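Local coordinates for protein collectin placenta 1 (Mus musculus, PDB 2OX9) that binds the leukocyte glycan Lewis(x) through the calcium-dependent carbohydrate-recognition domain of a scavenger receptor C-type lectin, at residues 61-66 with 115-120; 20-26 with 120-126; 9-13 with 128-132. One frame throughout, in Å; residues are numbered along the deposited sequence.

Interaction 1 of 3, residues 61-66 with 115-120; sequences SHWIGL and WNDFQC. With CA (calcium ion), chain J; GAL (beta-D-galactopyranose), chain E.
Trp63 and Phe118 meet at the middle of this contact, the far end of the indole reaching the base of the phenylalanine side chain, with Trp63 CH2 3.7 Å from Phe118 CB. The two ring planes stand 78° apart with centroids 5.5 Å from each other, an oblique meeting that is neither a stack nor a clean T-shape. In the plane of the indole, at its edge, lies Gln119 O, 3.6 Å from Trp63 CH2. A second apolar contact forms on Trp115. Ile64 sends CD1 over one face of its indole, 4.1 Å from the centroid of the six-membered ring and 13° off the normal, a CH-pi contact, while Leu66 CD2 touches Trp115 CZ3 at 3.9 Å. At the other end, Ser61 packs CB and OG against CZ of Phe118.

No hydrogen bond links the segments; side chains do the joining. Asn116 and Asp117 of the same strand carry the sugar site: Asn116 OD1, Asp117 OD1 and Asp117 O bind the calcium ion together with O3 and O4 of galactose, and Asn116 ND2 donates to galactose O3 at 3.1 Å. Asn116 ND2 lies 3.3 Å above one face of the Phe118 ring, over its centre; a chi1 of 168°, which takes CG away from the backbone N, carries the amide there. Gln92, Asp94 and Glu104 complete this calcium site, the sugar-binding site of the C-type lectin fold.

In the second shell, Trp63 NE1 is hydrogen-bonded to Glu24 O and Trp115 NE1 to Gln49 OE1. Strand 106-109 lies between strands 62-64 and 115-118 in the sheet, pairing with both, and strand 125-131 runs parallel along the other side of 62-64.

Interaction 2 of 3, residues 20-26 with 120-126; sequences SLEKEIF and CDEINNF
Ser20 sits squarely over the Phe126 ring, its CB 3.5 Å from the ring centroid and only 6° off the normal, a CH-pi contact. Its chi1 of 89° swings OG back toward the chain of 120-126, where Ser20 OG accepts a bond from Phe126 N at 2.8 Å while donating to Glu22 O. Ser20 N closes the pairing by bonding Phe126 O. The Glu24 side chain lies alongside Phe126, pointing the same way, with Glu24 CG 4.2 Å from Phe126 CE2; the carboxylate and ring planes are 85° apart.

Asn125 is gripped at both ends of its amide. Asn125 ND2 gives a 2.7 Å bond to Ser20 O, which lies in the amide plane although the donor stands above the plane of that carbonyl. Asn125 OD1 receives Lys23 NZ at 2.9 Å on an in-plane lone pair. These two bonds fix the rotation of the amide, and a water held by ND2 also reaches Lys23 NZ weakly. Next to them Lys23 CB packs on Ile123 CG2.

Glu24 and Asn124 form a single antiparallel hydrogen-bonded bridge, and Phe26 N donates to Cys120 O at 3.1 Å just after the helix N-cap, Ile25.

In this C-type lectin domain the contact ties the connection between strand 15-19 and helix 26-35 to loop 120-124 and the first residues of the last strand, 125-131; Phe126 meets Phe32 of that helix edge-to-face, and Phe26 meets Trp63 of strand 62-64 likewise.

Interaction 3 of 3, residues 9-13 with 128-132; sequences WKNFT and CEKER. With CA (calcium ion), chain L.
The backbones of 9-13 and 128-132 run at 60° to one another, the nearest CA atoms, Asn11 CA and Arg132 CA, are 8.0 Å apart, and no hydrogen bond joins the segments, which leaves side chains to bridge the gap. Lys130, extended beyond CG, crosses Trp9 at about a right angle and lays its end on one face of the indole: Lys130 CE is 4.0 Å from the centroid of the Trp9 six-membered ring, 7° off the normal, and Lys130 NZ follows at 4.6 Å, giving a CH-pi contact that continues into a cation-pi one. Lys130 NZ also makes a weak hydrogen bond to Lys36 O. Lys130 CG meets Trp9 CZ3, and Cys128 CB touches Trp9 CH2 at 3.8 Å.

Here the first and last strands of the C-type lectin fold come close, with strand 15-19 between them pairing with both; Cys128 is disulfide-bonded to Cys33 of helix 26-35.

Farther along, Thr13 O stands over one face of the Arg132 guanidinium, 3.2 Å from Arg132 NH2 but too poorly angled for a hydrogen bond. Glu129 turns away from the tryptophan and grips a calcium ion with both carboxylate oxygens, Glu129 OE2 at 2.5 Å, two waters adding to the shell. Phe42, Asn44 and Glu48 complete that site, and Lys15 NZ bonds Glu129 OE2.

How the interactions relate
Interaction 1 is the buried one, centred about 5 Å from the centre of the chain, and works through aromatic and aliphatic packing without a hydrogen bond between its segments. Interaction 2, about 9 Å from it centre to centre, is partly buried and dominated by backbone and amide bonds. They share Cys120 and join directly, Ser61 O lying 2.8 Å from Asn125 N in a probable hydrogen bond between neighbouring strands. Interaction 3 lies near the surface, about 19 Å from interaction 2 between centres, and relies on a lysine over a tryptophan; strand 125-131 serves both. Calcium appears at interactions 1 and 3, but of these two ions galactose coordinates only the former.

Interaction 1 of 3, residues 61-66 with 115-120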
# COMPACT_ATOMS: atom_id res chain seq x y z
N SER A 61 -5.16 8.59 2.84
CA SER A 61 -4.15 7.57 3.06
C SER A 61 -4.17 6.65 1.84
O SER A 61 -5.19 6.55 1.16
CB SER A 61 -4.47 6.74 4.31
OG SER A 61 -4.66 7.58 5.43
N HIS A 62 -3.06 5.99 1.56
CA HIS A 62 -2.98 5.11 0.40
C HIS A 62 -2.61 3.68 0.74
O HIS A 62 -1.53 3.43 1.27
CB HIS A 62 -1.96 5.63 -0.61
CG HIS A 62 -2.41 6.85 -1.36
ND1 HIS A 62 -2.34 8.12 -0.82
CD2 HIS A 62 -2.94 6.99 -2.59
CE1 HIS A 62 -2.81 8.99 -1.70
NE2 HIS A 62 -3.18 8.33 -2.78
N TRP A 63 -3.49 2.74 0.40
CA TRP A 63 -3.22 1.32 0.64
C TRP A 63 -1.99 0.88 -0.16
O TRP A 63 -1.80 1.32 -1.30
CB TRP A 63 -4.39 0.47 0.15
CG TRP A 63 -5.65 0.51 0.96
CD1 TRP A 63 -6.92 0.71 0.48
CD2 TRP A 63 -5.80 0.20 2.35
NE1 TRP A 63 -7.84 0.53 1.48
CE2 TRP A 63 -7.18 0.22 2.64
CE3 TRP A 63 -4.89 -0.10 3.38
CZ2 TRP A 63 -7.69 -0.05 3.93
CZ3 TRP A 63 -5.39 -0.37 4.66
CH2 TRP A 63 -6.78 -0.34 4.92
N ILE A 64 -1.15 0.02 0.43
CA ILE A 64 -0.01 -0.55 -0.29
C ILE A 64 -0.20 -2.07 -0.14
O ILE A 64 -0.95 -2.51 0.72
CB ILE A 64 1.37 -0.10 0.28
CG1 ILE A 64 1.54 -0.53 1.73
CG2 ILE A 64 1.52 1.43 0.13
CD1 ILE A 64 2.94 -0.29 2.27
N GLY A 65 0.46 -2.86 -0.98
CA GLY A 65 0.26 -4.31 -0.94
C GLY A 65 0.94 -5.09 0.18
O GLY A 65 1.63 -6.08 -0.10
N LEU A 66 0.71 -4.67 1.42
CA LEU A 66 1.32 -5.29 2.59
C LEU A 66 0.30 -5.63 3.67
O LEU A 66 -0.49 -4.77 4.07
CB LEU A 66 2.35 -4.33 3.18
CG LEU A 66 3.26 -4.89 4.26
CD1 LEU A 66 4.25 -5.82 3.57
CD2 LEU A 66 4.01 -3.77 4.98
N TRP A 115 4.42 4.56 7.07
CA TRP A 115 3.43 3.49 7.04
C TRP A 115 2.70 3.32 8.36
O TRP A 115 3.23 3.58 9.44
CB TRP A 115 4.08 2.15 6.68
CG TRP A 115 4.90 2.15 5.41
CD1 TRP A 115 5.06 3.18 4.53
CD2 TRP A 115 5.69 1.07 4.91
NE1 TRP A 115 5.90 2.81 3.51
CE2 TRP A 115 6.30 1.51 3.72
CE3 TRP A 115 5.94 -0.24 5.35
CZ2 TRP A 115 7.15 0.70 2.96
CZ3 TRP A 115 6.79 -1.05 4.60
CH2 TRP A 115 7.38 -0.57 3.41
N ASN A 116 1.45 2.90 8.24
CA ASN A 116 0.61 2.65 9.39
C ASN A 116 -0.28 1.46 9.08
O ASN A 116 -0.64 1.23 7.92
CB ASN A 116 -0.26 3.86 9.68
CG ASN A 116 -1.34 3.55 10.68
OD1 ASN A 116 -1.06 3.03 11.76
ND2 ASN A 116 -2.59 3.86 10.33
N ASP A 117 -0.63 0.69 10.11
CA ASP A 117 -1.50 -0.45 9.91
C ASP A 117 -2.93 0.00 10.20
O ASP A 117 -3.18 0.70 11.19
CB ASP A 117 -1.07 -1.62 10.82
CG ASP A 117 -0.97 -1.23 12.29
OD1 ASP A 117 -0.71 -0.05 12.60
OD2 ASP A 117 -1.13 -2.12 13.15
N PHE A 118 -3.85 -0.35 9.31
CA PHE A 118 -5.26 0.01 9.46
C PHE A 118 -6.10 -1.26 9.50
O PHE A 118 -5.64 -2.34 9.12
CB PHE A 118 -5.79 0.81 8.26
CG PHE A 118 -5.05 2.07 7.95
CD1 PHE A 118 -3.87 2.04 7.21
CD2 PHE A 118 -5.58 3.31 8.31
CE1 PHE A 118 -3.23 3.22 6.84
CE2 PHE A 118 -4.95 4.49 7.94
CZ PHE A 118 -3.78 4.45 7.20
N GLN A 119 -7.35 -1.12 9.94
CA GLN A 119 -8.28 -2.24 9.96
C GLN A 119 -8.57 -2.34 8.47
O GLN A 119 -8.71 -1.32 7.80
CB GLN A 119 -9.54 -1.85 10.75
CG GLN A 119 -10.31 -3.03 11.32
CD GLN A 119 -11.37 -2.58 12.32
OE1 GLN A 119 -11.08 -1.88 13.29
NE2 GLN A 119 -12.62 -2.98 12.07
N CYS A 120 -8.63 -3.55 7.93
CA CYS A 120 -8.83 -3.68 6.49
C CYS A 120 -10.15 -3.17 5.91
O CYS A 120 -10.30 -3.12 4.69
CB CYS A 120 -8.61 -5.13 6.08
SG CYS A 120 -6.97 -5.77 6.56
CA CA J . -2.04 1.43 13.28
C1 GAL E . -4.74 6.09 14.18
C2 GAL E . -4.30 5.04 13.17
C3 GAL E . -4.53 3.63 13.72
C4 GAL E . -3.91 3.47 15.11
C5 GAL E . -4.36 4.62 16.03
C6 GAL E . -3.65 4.58 17.38
O2 GAL E . -5.03 5.20 11.96
O3 GAL E . -3.96 2.68 12.84
O4 GAL E . -2.50 3.47 14.99
O5 GAL E . -4.05 5.90 15.43
O6 GAL E . -4.30 5.43 18.31

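Interaction 2 of 3, residues 20-26 with 120-126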
# COMPACT_ATOMS: atom_id res chain seq x y z
N SER A 20 -4.63 6.26 -7.17
CA SER A 20 -6.08 6.32 -7.22
C SER A 20 -6.81 7.57 -6.74
O SER A 20 -6.36 8.29 -5.86
CB SER A 20 -6.67 5.13 -6.47
OG SER A 20 -6.84 5.45 -5.10
N LEU A 21 -7.95 7.80 -7.38
CA LEU A 21 -8.85 8.87 -7.01
C LEU A 21 -9.98 8.10 -6.35
O LEU A 21 -10.82 8.67 -5.66
CB LEU A 21 -9.35 9.61 -8.24
CG LEU A 21 -8.30 10.45 -8.96
CD1 LEU A 21 -8.97 11.25 -10.08
CD2 LEU A 21 -7.62 11.39 -7.97
N GLU A 22 -9.97 6.79 -6.57
CA GLU A 22 -10.97 5.90 -5.99
C GLU A 22 -10.61 5.63 -4.54
O GLU A 22 -9.43 5.56 -4.19
CB GLU A 22 -11.02 4.57 -6.76
CG GLU A 22 -11.55 4.64 -8.20
CD GLU A 22 -10.48 5.00 -9.22
OE1 GLU A 22 -9.35 5.35 -8.81
OE2 GLU A 22 -10.77 4.93 -10.43
N LYS A 23 -11.63 5.49 -3.69
CA LYS A 23 -11.44 5.20 -2.27
C LYS A 23 -12.16 3.88 -2.01
O LYS A 23 -13.36 3.77 -2.29
CB LYS A 23 -12.05 6.31 -1.40
CG LYS A 23 -11.51 7.72 -1.67
CD LYS A 23 -12.01 8.71 -0.61
CE LYS A 23 -11.71 10.16 -0.99
NZ LYS A 23 -10.26 10.42 -1.20
N GLU A 24 -11.46 2.89 -1.47
CA GLU A 24 -12.06 1.57 -1.22
C GLU A 24 -11.45 0.82 -0.03
O GLU A 24 -10.38 1.18 0.46
CB GLU A 24 -11.88 0.69 -2.47
CG GLU A 24 -12.29 1.34 -3.79
CD GLU A 24 -13.79 1.39 -3.99
OE1 GLU A 24 -14.43 0.32 -3.91
OE2 GLU A 24 -14.32 2.49 -4.24
N ILE A 25 -12.12 -0.23 0.43
CA ILE A 25 -11.58 -1.03 1.52
C ILE A 25 -10.43 -1.80 0.90
O ILE A 25 -10.34 -1.88 -0.33
CB ILE A 25 -12.62 -2.02 2.10
CG1 ILE A 25 -13.09 -2.99 1.02
CG2 ILE A 25 -13.79 -1.26 2.68
CD1 ILE A 25 -14.08 -4.04 1.54
N PHE A 26 -9.57 -2.40 1.72
CA PHE A 26 -8.41 -3.12 1.20
C PHE A 26 -8.69 -4.15 0.11
O PHE A 26 -8.07 -4.10 -0.95
CB PHE A 26 -7.65 -3.83 2.32
CG PHE A 26 -6.32 -4.40 1.88
CD1 PHE A 26 -5.20 -3.58 1.74
CD2 PHE A 26 -6.19 -5.76 1.60
CE1 PHE A 26 -3.97 -4.09 1.34
CE2 PHE A 26 -4.96 -6.29 1.20
CZ PHE A 26 -3.84 -5.45 1.07
N CYS A 120 -8.63 -3.55 7.93
CA CYS A 120 -8.83 -3.68 6.49
C CYS A 120 -10.15 -3.17 5.91
O CYS A 120 -10.30 -3.12 4.69
CB CYS A 120 -8.61 -5.13 6.08
SG CYS A 120 -6.97 -5.77 6.56
N ASP A 121 -11.08 -2.77 6.77
CA ASP A 121 -12.37 -2.26 6.29
C ASP A 121 -12.39 -0.74 6.18
O ASP A 121 -13.43 -0.15 5.91
CB ASP A 121 -13.52 -2.73 7.19
CG ASP A 121 -13.36 -2.26 8.63
OD1 ASP A 121 -13.30 -1.03 8.87
OD2 ASP A 121 -13.31 -3.12 9.53
N GLU A 122 -11.24 -0.12 6.40
CA GLU A 122 -11.12 1.33 6.32
C GLU A 122 -11.10 1.75 4.85
O GLU A 122 -10.49 1.08 4.02
CB GLU A 122 -9.83 1.80 6.99
CG GLU A 122 -9.67 3.31 7.03
CD GLU A 122 -10.69 3.98 7.93
OE1 GLU A 122 -10.49 3.96 9.16
OE2 GLU A 122 -11.70 4.51 7.41
N ILE A 123 -11.80 2.83 4.52
CA ILE A 123 -11.85 3.32 3.15
C ILE A 123 -10.67 4.26 2.90
O ILE A 123 -10.60 5.34 3.47
CB ILE A 123 -13.16 4.09 2.88
CG1 ILE A 123 -14.36 3.22 3.28
CG2 ILE A 123 -13.26 4.46 1.40
CD1 ILE A 123 -15.61 4.02 3.60
N ASN A 124 -9.74 3.83 2.05
CA ASN A 124 -8.54 4.60 1.70
C ASN A 124 -8.33 4.67 0.18
O ASN A 124 -8.95 3.93 -0.56
CB ASN A 124 -7.29 3.92 2.27
CG ASN A 124 -7.09 4.19 3.74
OD1 ASN A 124 -6.48 3.39 4.45
ND2 ASN A 124 -7.58 5.33 4.20
N ASN A 125 -7.46 5.58 -0.26
CA ASN A 125 -7.12 5.65 -1.67
C ASN A 125 -6.10 4.53 -1.77
O ASN A 125 -5.85 3.83 -0.78
CB ASN A 125 -6.46 6.99 -2.03
CG ASN A 125 -7.46 8.11 -2.21
OD1 ASN A 125 -8.14 8.49 -1.26
ND2 ASN A 125 -7.57 8.63 -3.42
N PHE A 126 -5.51 4.33 -2.94
CA PHE A 126 -4.54 3.25 -3.08
C PHE A 126 -3.57 3.47 -4.23
O PHE A 126 -3.70 4.43 -4.99
CB PHE A 126 -5.28 1.91 -3.25
CG PHE A 126 -6.25 1.89 -4.40
CD1 PHE A 126 -5.83 1.52 -5.68
CD2 PHE A 126 -7.59 2.22 -4.21
CE1 PHE A 126 -6.73 1.48 -6.75
CE2 PHE A 126 -8.50 2.18 -5.27
CZ PHE A 126 -8.07 1.80 -6.54
O HOH W 1 -8.57 11.45 -3.71

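Interaction 3 of 3, residues 9-13 with 128-132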
# COMPACT_ATOMS: atom_id res chain seq x y z
N TRP A 9 -1.30 6.81 -15.58
CA TRP A 9 -0.23 6.14 -14.85
C TRP A 9 1.06 6.95 -14.87
O TRP A 9 1.34 7.67 -15.84
CB TRP A 9 0.03 4.76 -15.45
CG TRP A 9 -1.13 3.83 -15.26
CD1 TRP A 9 -2.36 3.93 -15.86
CD2 TRP A 9 -1.19 2.69 -14.40
NE1 TRP A 9 -3.18 2.92 -15.42
CE2 TRP A 9 -2.49 2.14 -14.53
CE3 TRP A 9 -0.28 2.07 -13.54
CZ2 TRP A 9 -2.89 1.01 -13.82
CZ3 TRP A 9 -0.68 0.95 -12.84
CH2 TRP A 9 -1.98 0.43 -12.98
N LYS A 10 1.84 6.85 -13.80
CA LYS A 10 3.11 7.56 -13.68
C LYS A 10 4.25 6.55 -13.80
O LYS A 10 4.14 5.42 -13.32
CB LYS A 10 3.23 8.24 -12.32
CG LYS A 10 2.14 9.25 -11.98
CD LYS A 10 2.19 10.46 -12.88
CE LYS A 10 1.30 11.57 -12.33
NZ LYS A 10 -0.08 11.07 -12.11
N ASN A 11 5.35 6.97 -14.40
CA ASN A 11 6.48 6.08 -14.54
C ASN A 11 7.63 6.40 -13.58
O ASN A 11 7.89 7.56 -13.25
CB ASN A 11 7.01 6.10 -15.97
CG ASN A 11 7.70 7.40 -16.31
OD1 ASN A 11 7.09 8.47 -16.31
ND2 ASN A 11 9.00 7.32 -16.60
N PHE A 12 8.28 5.34 -13.10
CA PHE A 12 9.44 5.44 -12.22
C PHE A 12 10.26 4.23 -12.64
O PHE A 12 9.81 3.10 -12.50
CB PHE A 12 9.05 5.31 -10.76
CG PHE A 12 10.23 5.36 -9.83
CD1 PHE A 12 11.02 6.51 -9.76
CD2 PHE A 12 10.57 4.27 -9.04
CE1 PHE A 12 12.13 6.55 -8.92
CE2 PHE A 12 11.68 4.30 -8.20
CZ PHE A 12 12.46 5.45 -8.14
N THR A 13 11.47 4.47 -13.15
CA THR A 13 12.33 3.40 -13.66
C THR A 13 11.49 2.64 -14.70
O THR A 13 10.87 3.28 -15.56
CB THR A 13 12.85 2.43 -12.56
OG1 THR A 13 11.76 1.78 -11.91
CG2 THR A 13 13.66 3.20 -11.53
N CYS A 128 -1.53 1.33 -7.41
CA CYS A 128 -1.30 0.11 -8.18
C CYS A 128 0.07 0.19 -8.84
O CYS A 128 0.55 1.28 -9.17
CB CYS A 128 -2.34 -0.08 -9.28
SG CYS A 128 -4.08 -0.21 -8.80
N GLU A 129 0.68 -0.97 -9.06
CA GLU A 129 1.98 -1.02 -9.69
C GLU A 129 2.04 -2.14 -10.73
O GLU A 129 1.48 -3.22 -10.54
CB GLU A 129 3.07 -1.24 -8.62
CG GLU A 129 4.45 -1.50 -9.20
CD GLU A 129 5.52 -1.72 -8.15
OE1 GLU A 129 5.20 -2.11 -7.00
OE2 GLU A 129 6.70 -1.53 -8.47
N LYS A 130 2.72 -1.87 -11.83
CA LYS A 130 2.87 -2.88 -12.87
C LYS A 130 4.04 -2.56 -13.78
O LYS A 130 4.63 -1.49 -13.70
CB LYS A 130 1.58 -3.03 -13.69
CG LYS A 130 1.22 -1.86 -14.59
CD LYS A 130 -0.05 -2.21 -15.36
CE LYS A 130 -0.47 -1.14 -16.35
NZ LYS A 130 -1.70 -1.53 -17.11
N GLU A 131 4.36 -3.50 -14.66
CA GLU A 131 5.46 -3.34 -15.58
C GLU A 131 5.10 -2.52 -16.81
O GLU A 131 4.01 -2.63 -17.34
CB GLU A 131 5.95 -4.72 -16.03
CG GLU A 131 6.53 -5.54 -14.89
CD GLU A 131 6.95 -6.92 -15.33
OE1 GLU A 131 7.66 -7.03 -16.35
OE2 GLU A 131 6.57 -7.90 -14.65
N ARG A 132 6.03 -1.69 -17.25
CA ARG A 132 5.80 -0.90 -18.44
C ARG A 132 5.96 -1.85 -19.61
O ARG A 132 6.89 -2.65 -19.62
CB ARG A 132 6.83 0.22 -18.53
CG ARG A 132 6.87 0.93 -19.88
CD ARG A 132 7.78 2.14 -19.82
NE ARG A 132 9.12 1.78 -19.37
CZ ARG A 132 10.02 2.66 -18.95
NH1 ARG A 132 9.73 3.96 -18.93
NH2 ARG A 132 11.22 2.24 -18.56
CA CA L . 7.84 -1.98 -6.33
O HOH W 2 9.53 -2.25 -7.77
O HOH W 3 7.55 -4.30 -6.68